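Local atomic coordinates of arginase (Trypanosoma brucei brucei, PDB entry 4RHJ), a protein that is of unknown function, adopts the arginase-deacetylase fold and belongs to the arginase family, but evolved without the binuclear manganese cluster. Residues A[242-247]-A[285-290]; A[252-257]-A[302-307]. All blocks are in the same frame, centred on the assembly; numbering follows the deposited sequence.

Contact 1: residues A[242-247]-A[285-290]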
loop_
_atom_site.group_PDB
_atom_site.type_symbol
_atom_site.label_atom_id
_atom_site.label_comp_id
_atom_site.label_asym_id
_atom_site.label_seq_id
_atom_site.Cartn_x
_atom_site.Cartn_y
_atom_site.Cartn_z
ATOM N N SER A 242 5.389 -19.092 -11.751
ATOM C CA SER A 242 6.354 -18.036 -12.065
ATOM C C SER A 242 5.803 -16.708 -11.577
ATOM O O SER A 242 4.697 -16.301 -11.959
ATOM C CB SER A 242 6.654 -17.965 -13.561
ATOM O OG SER A 242 7.789 -17.142 -13.816
ATOM N N ILE A 243 6.597 -16.052 -10.735
ATOM C CA ILE A 243 6.172 -14.899 -9.957
ATOM C C ILE A 243 7.142 -13.737 -10.124
ATOM O O ILE A 243 8.249 -13.751 -9.610
ATOM C CB ILE A 243 6.042 -15.260 -8.457
ATOM C CG1 ILE A 243 4.794 -16.123 -8.224
ATOM C CG2 ILE A 243 6.021 -14.003 -7.585
ATOM C CD1 ILE A 243 4.733 -16.742 -6.851
ATOM N N ASP A 244 6.733 -12.763 -10.908
ATOM C CA ASP A 244 7.467 -11.526 -11.030
ATOM C C ASP A 244 6.942 -10.578 -9.976
ATOM O O ASP A 244 5.738 -10.331 -9.888
ATOM C CB ASP A 244 7.300 -10.929 -12.414
ATOM C CG ASP A 244 8.298 -9.817 -12.702
ATOM O OD1 ASP A 244 8.809 -9.188 -11.760
ATOM O OD2 ASP A 244 8.564 -9.572 -13.893
ATOM N N ALA A 245 7.864 -10.075 -9.172
ATOM C CA ALA A 245 7.577 -9.099 -8.143
ATOM C C ALA A 245 6.915 -7.855 -8.738
ATOM O O ALA A 245 6.226 -7.097 -8.038
ATOM C CB ALA A 245 8.857 -8.740 -7.411
ATOM N N SER A 246 7.103 -7.661 -10.038
ATOM C CA SER A 246 6.474 -6.539 -10.722
ATOM C C SER A 246 4.929 -6.646 -10.666
ATOM O O SER A 246 4.220 -5.643 -10.821
ATOM C CB SER A 246 6.948 -6.465 -12.168
ATOM O OG SER A 246 6.309 -7.455 -12.944
ATOM N N VAL A 247 4.413 -7.851 -10.428
ATOM C CA VAL A 247 2.963 -8.044 -10.356
ATOM C C VAL A 247 2.339 -7.288 -9.190
ATOM O O VAL A 247 1.201 -6.843 -9.292
ATOM C CB VAL A 247 2.555 -9.545 -10.234
ATOM C CG1 VAL A 247 2.699 -10.071 -8.806
ATOM C CG2 VAL A 247 1.090 -9.749 -10.685
ATOM N N ASP A 285 9.594 -19.987 -9.532
ATOM C CA ASP A 285 10.643 -19.015 -9.753
ATOM C C ASP A 285 10.170 -17.670 -9.286
ATOM O O ASP A 285 9.281 -17.066 -9.893
ATOM C CB ASP A 285 11.060 -18.921 -11.232
ATOM C CG ASP A 285 12.161 -17.874 -11.468
ATOM O OD1 ASP A 285 12.949 -17.607 -10.535
ATOM O OD2 ASP A 285 12.243 -17.324 -12.577
ATOM N N VAL A 286 10.757 -17.192 -8.207
ATOM C CA VAL A 286 10.380 -15.874 -7.744
ATOM C C VAL A 286 11.507 -14.889 -8.010
ATOM O O VAL A 286 12.573 -14.992 -7.415
ATOM C CB VAL A 286 10.012 -15.882 -6.266
ATOM C CG1 VAL A 286 9.224 -14.637 -5.940
ATOM C CG2 VAL A 286 9.173 -17.113 -5.955
ATOM N N TYR A 287 11.230 -13.921 -8.891
ATOM C CA TYR A 287 12.231 -13.050 -9.507
ATOM C C TYR A 287 11.785 -11.595 -9.593
ATOM O O TYR A 287 10.698 -11.250 -9.147
ATOM C CB TYR A 287 12.547 -13.550 -10.911
ATOM C CG TYR A 287 11.360 -13.546 -11.861
ATOM C CD1 TYR A 287 10.475 -14.621 -11.917
ATOM C CD2 TYR A 287 11.138 -12.474 -12.712
ATOM C CE1 TYR A 287 9.406 -14.621 -12.802
ATOM C CE2 TYR A 287 10.088 -12.467 -13.591
ATOM C CZ TYR A 287 9.214 -13.534 -13.638
ATOM O OH TYR A 287 8.148 -13.507 -14.523
ATOM N N GLY A 288 12.624 -10.745 -10.182
ATOM C CA GLY A 288 12.261 -9.350 -10.404
ATOM C C GLY A 288 12.751 -8.364 -9.364
ATOM O O GLY A 288 12.527 -7.163 -9.478
ATOM N N TYR A 289 13.441 -8.883 -8.355
ATOM C CA TYR A 289 13.848 -8.109 -7.207
ATOM C C TYR A 289 15.311 -7.696 -7.307
ATOM O O TYR A 289 16.198 -8.501 -7.551
ATOM C CB TYR A 289 13.590 -8.908 -5.917
ATOM C CG TYR A 289 14.356 -8.406 -4.719
ATOM C CD1 TYR A 289 13.999 -7.223 -4.083
ATOM C CD2 TYR A 289 15.463 -9.100 -4.236
ATOM C CE1 TYR A 289 14.721 -6.758 -2.992
ATOM C CE2 TYR A 289 16.192 -8.637 -3.132
ATOM C CZ TYR A 289 15.809 -7.465 -2.514
ATOM O OH TYR A 289 16.514 -6.996 -1.422
ATOM N N ASN A 290 15.540 -6.412 -7.113
ATOM C CA ASN A 290 16.869 -5.845 -7.208
ATOM C C ASN A 290 17.055 -4.869 -6.056
ATOM O O ASN A 290 16.409 -3.826 -6.011
ATOM C CB ASN A 290 17.068 -5.166 -8.566
ATOM C CG ASN A 290 18.439 -4.518 -8.712
ATOM O OD1 ASN A 290 19.171 -4.349 -7.747
ATOM N ND2 ASN A 290 18.767 -4.114 -9.931
#
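Ser-242 lies beside Asp-285 where two neighbouring strands run parallel in the central sheet of the arginase-deacetylase fold. Strands 239-244 and 281-287 are the two strands of a beta-alpha-beta unit that crosses over through helix 266-274. The OG of Ser-242 sits at the edge of the Tyr-287 ring, 3.2 Å from CE1, and is hydrogen-bonded to Thr-147. Ile-243 uses both backbone polar atoms. Its N donates to Asp-285 O (3.0 Å), and its O accepts from Tyr-287 N. On the other face of the sheet its CG2 lies beside Val-286 CG1 at 3.7 Å. Met-273 of helix 266-274 and Ile-311 of helix 303-316 also pack on Ile-243.

The Asp-244 and Tyr-287 side chains cross at about a right angle, and Asp-244 OD2 comes within 3.3 Å of Tyr-287 CE2. Carboxylate and ring planes are 46° apart. Tyr-287 CG sits between its backbone N and carbonyl carbon (chi1 62°), which swings the ring across toward Asp-244. Asp-244 CA lies over one ring face, offset toward the rim. The phenol OH reaches His-167. Asp-244 binds manganese in another crystal structure of this protein; this chain carries none. Its OD2 is held by Ser-169. Ala-245 N bonds to Tyr-287 O. Asp-244 OD1 forms an Asx turn, accepting Ser-246 N at 2.9 Å from above the carboxylate plane.

Contact 2: residues A[252-257]-A[302-307]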
loop_
_atom_site.group_PDB
_atom_site.type_symbol
_atom_site.label_atom_id
_atom_site.label_comp_id
_atom_site.label_asym_id
_atom_site.label_seq_id
_atom_site.Cartn_x
_atom_site.Cartn_y
_atom_site.Cartn_z
ATOM N N PHE A 252 4.024 -1.945 -2.490
ATOM C CA PHE A 252 4.421 -3.157 -1.750
ATOM C C PHE A 252 5.739 -3.720 -2.234
ATOM O O PHE A 252 6.544 -4.190 -1.425
ATOM C CB PHE A 252 3.335 -4.234 -1.856
ATOM C CG PHE A 252 1.971 -3.730 -1.501
ATOM C CD1 PHE A 252 1.227 -3.023 -2.424
ATOM C CD2 PHE A 252 1.451 -3.927 -0.248
ATOM C CE1 PHE A 252 -0.024 -2.530 -2.120
ATOM C CE2 PHE A 252 0.205 -3.445 0.074
ATOM C CZ PHE A 252 -0.535 -2.743 -0.863
ATOM N N ALA A 253 5.979 -3.650 -3.543
ATOM C CA ALA A 253 7.209 -4.182 -4.132
ATOM C C ALA A 253 7.926 -3.189 -5.071
ATOM O O ALA A 253 8.029 -3.420 -6.270
ATOM C CB ALA A 253 6.904 -5.483 -4.879
ATOM N N PRO A 254 8.436 -2.081 -4.518
ATOM C CA PRO A 254 9.093 -1.057 -5.335
ATOM C C PRO A 254 10.332 -1.533 -6.101
ATOM O O PRO A 254 10.712 -0.886 -7.076
ATOM C CB PRO A 254 9.479 0.004 -4.301
ATOM C CG PRO A 254 9.411 -0.666 -3.008
ATOM C CD PRO A 254 8.371 -1.694 -3.108
ATOM N N ALA A 255 10.919 -2.660 -5.699
ATOM C CA ALA A 255 12.255 -3.044 -6.162
ATOM C C ALA A 255 12.289 -3.767 -7.500
ATOM O O ALA A 255 12.865 -4.849 -7.604
ATOM C CB ALA A 255 12.936 -3.898 -5.123
ATOM N N VAL A 256 11.709 -3.139 -8.520
ATOM C CA VAL A 256 11.666 -3.698 -9.870
ATOM C C VAL A 256 12.034 -2.652 -10.936
ATOM O O VAL A 256 11.799 -1.471 -10.733
ATOM C CB VAL A 256 10.262 -4.279 -10.180
ATOM C CG1 VAL A 256 9.917 -5.396 -9.205
ATOM C CG2 VAL A 256 9.195 -3.189 -10.127
ATOM N N ASP A 257 12.583 -3.110 -12.068
ATOM C CA ASP A 257 13.059 -2.266 -13.183
ATOM C C ASP A 257 12.234 -0.994 -13.478
ATOM O O ASP A 257 12.572 0.103 -12.990
ATOM C CB ASP A 257 13.146 -3.117 -14.464
ATOM C CG ASP A 257 14.061 -2.505 -15.517
ATOM O OD1 ASP A 257 14.934 -1.697 -15.134
ATOM O OD2 ASP A 257 13.926 -2.845 -16.720
ATOM N N GLY A 302 14.514 -3.752 3.125
ATOM C CA GLY A 302 13.801 -3.436 1.906
ATOM C C GLY A 302 12.365 -3.888 2.007
ATOM O O GLY A 302 12.082 -5.024 2.397
ATOM N N LEU A 303 11.456 -2.987 1.662
ATOM C CA LEU A 303 10.038 -3.306 1.537
ATOM C C LEU A 303 9.775 -4.524 0.637
ATOM O O LEU A 303 8.903 -5.335 0.902
ATOM C CB LEU A 303 9.287 -2.095 0.993
ATOM C CG LEU A 303 8.535 -1.325 2.069
ATOM C CD1 LEU A 303 9.454 -0.988 3.246
ATOM C CD2 LEU A 303 7.911 -0.088 1.471
ATOM N N THR A 304 10.540 -4.640 -0.440
ATOM C CA THR A 304 10.340 -5.727 -1.390
ATOM C C THR A 304 10.845 -7.039 -0.841
ATOM O O THR A 304 10.319 -8.104 -1.166
ATOM C CB THR A 304 11.042 -5.442 -2.692
ATOM O OG1 THR A 304 10.761 -4.090 -3.072
ATOM C CG2 THR A 304 10.584 -6.424 -3.788
ATOM N N ALA A 305 11.877 -6.955 -0.012
ATOM C CA ALA A 305 12.409 -8.149 0.642
ATOM C C ALA A 305 11.358 -8.720 1.602
ATOM O O ALA A 305 11.101 -9.927 1.619
ATOM C CB ALA A 305 13.673 -7.831 1.373
ATOM N N ILE A 306 10.756 -7.828 2.385
ATOM C CA ILE A 306 9.702 -8.202 3.319
ATOM C C ILE A 306 8.579 -8.892 2.554
ATOM O O ILE A 306 8.194 -10.017 2.865
ATOM C CB ILE A 306 9.169 -6.955 4.101
ATOM C CG1 ILE A 306 10.218 -6.443 5.091
ATOM C CG2 ILE A 306 7.892 -7.266 4.855
ATOM C CD1 ILE A 306 9.928 -5.052 5.649
ATOM N N ALA A 307 8.090 -8.218 1.526
ATOM C CA ALA A 307 6.995 -8.719 0.707
ATOM C C ALA A 307 7.323 -10.058 0.076
ATOM O O ALA A 307 6.551 -11.000 0.147
ATOM C CB ALA A 307 6.662 -7.707 -0.370
#
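Ala-255 and Thr-304 form the tight centre of this contact. It joins the loop after strand 239-244 to the first turn of helix 303-316. Ala-255 is the middle residue of an inverse gamma turn. Its N donates to Thr-304 OG1 at 3.0 Å, with a bent N-H...O angle of 137°. The methyl is pressed against the same side chain, and Ala-255 CB lies only 3.4 Å from Thr-304 CB. With chi1 at -46°, Thr-304 OG1 is turned beside its own backbone N and CG2 lies anti to that N. Thr-304 CG2 then reaches Ala-253 CB at 4.0 Å. Pro-254 and Thr-304 point opposite ways as they pass, and Pro-254 CD comes within 3.4 Å of Thr-304 OG1.

The flanks are looser. Pro-254 CD meets Leu-303 CB at 4.2 Å, and Ala-307 CB approaches Phe-252 O at 3.7 Å. The Phe-252 side chain starts away from the helix and packs on Asp-249 of the second subunit. Beyond Ala-255 the chain leaves the helix, and Asp-257 is exposed. Val-256 O is hydrogen-bonded to Arg-297 of the third subunit.

Thr-304 OG1 is also hydrogen-bonded to Asp-294. One buried hydroxyl therefore ties two loops to the start of the helix.

How the contacts relate
Contact 1 lies in the core; its centre is about 8 Å from the centre of the chain. Contact 2 is also buried, but its centre is about 16 Å from the chain centre, where other subunits of the trimer reach it. Backbone bonds of the sheet dominate contact 1. A single bent bond to a hydroxyl and small apolar groups make contact 2. The loop of 252-257 follows strand 239-244, and helix 303-316 follows strand 281-287, so the chain continuing from both strands of contact 1 comes together again in contact 2. The two also touch. Asn-290 N probably bonds to Ala-255 O at 3.1 Å, and Tyr-289 packs on Thr-304. Helix 303-316 serves both.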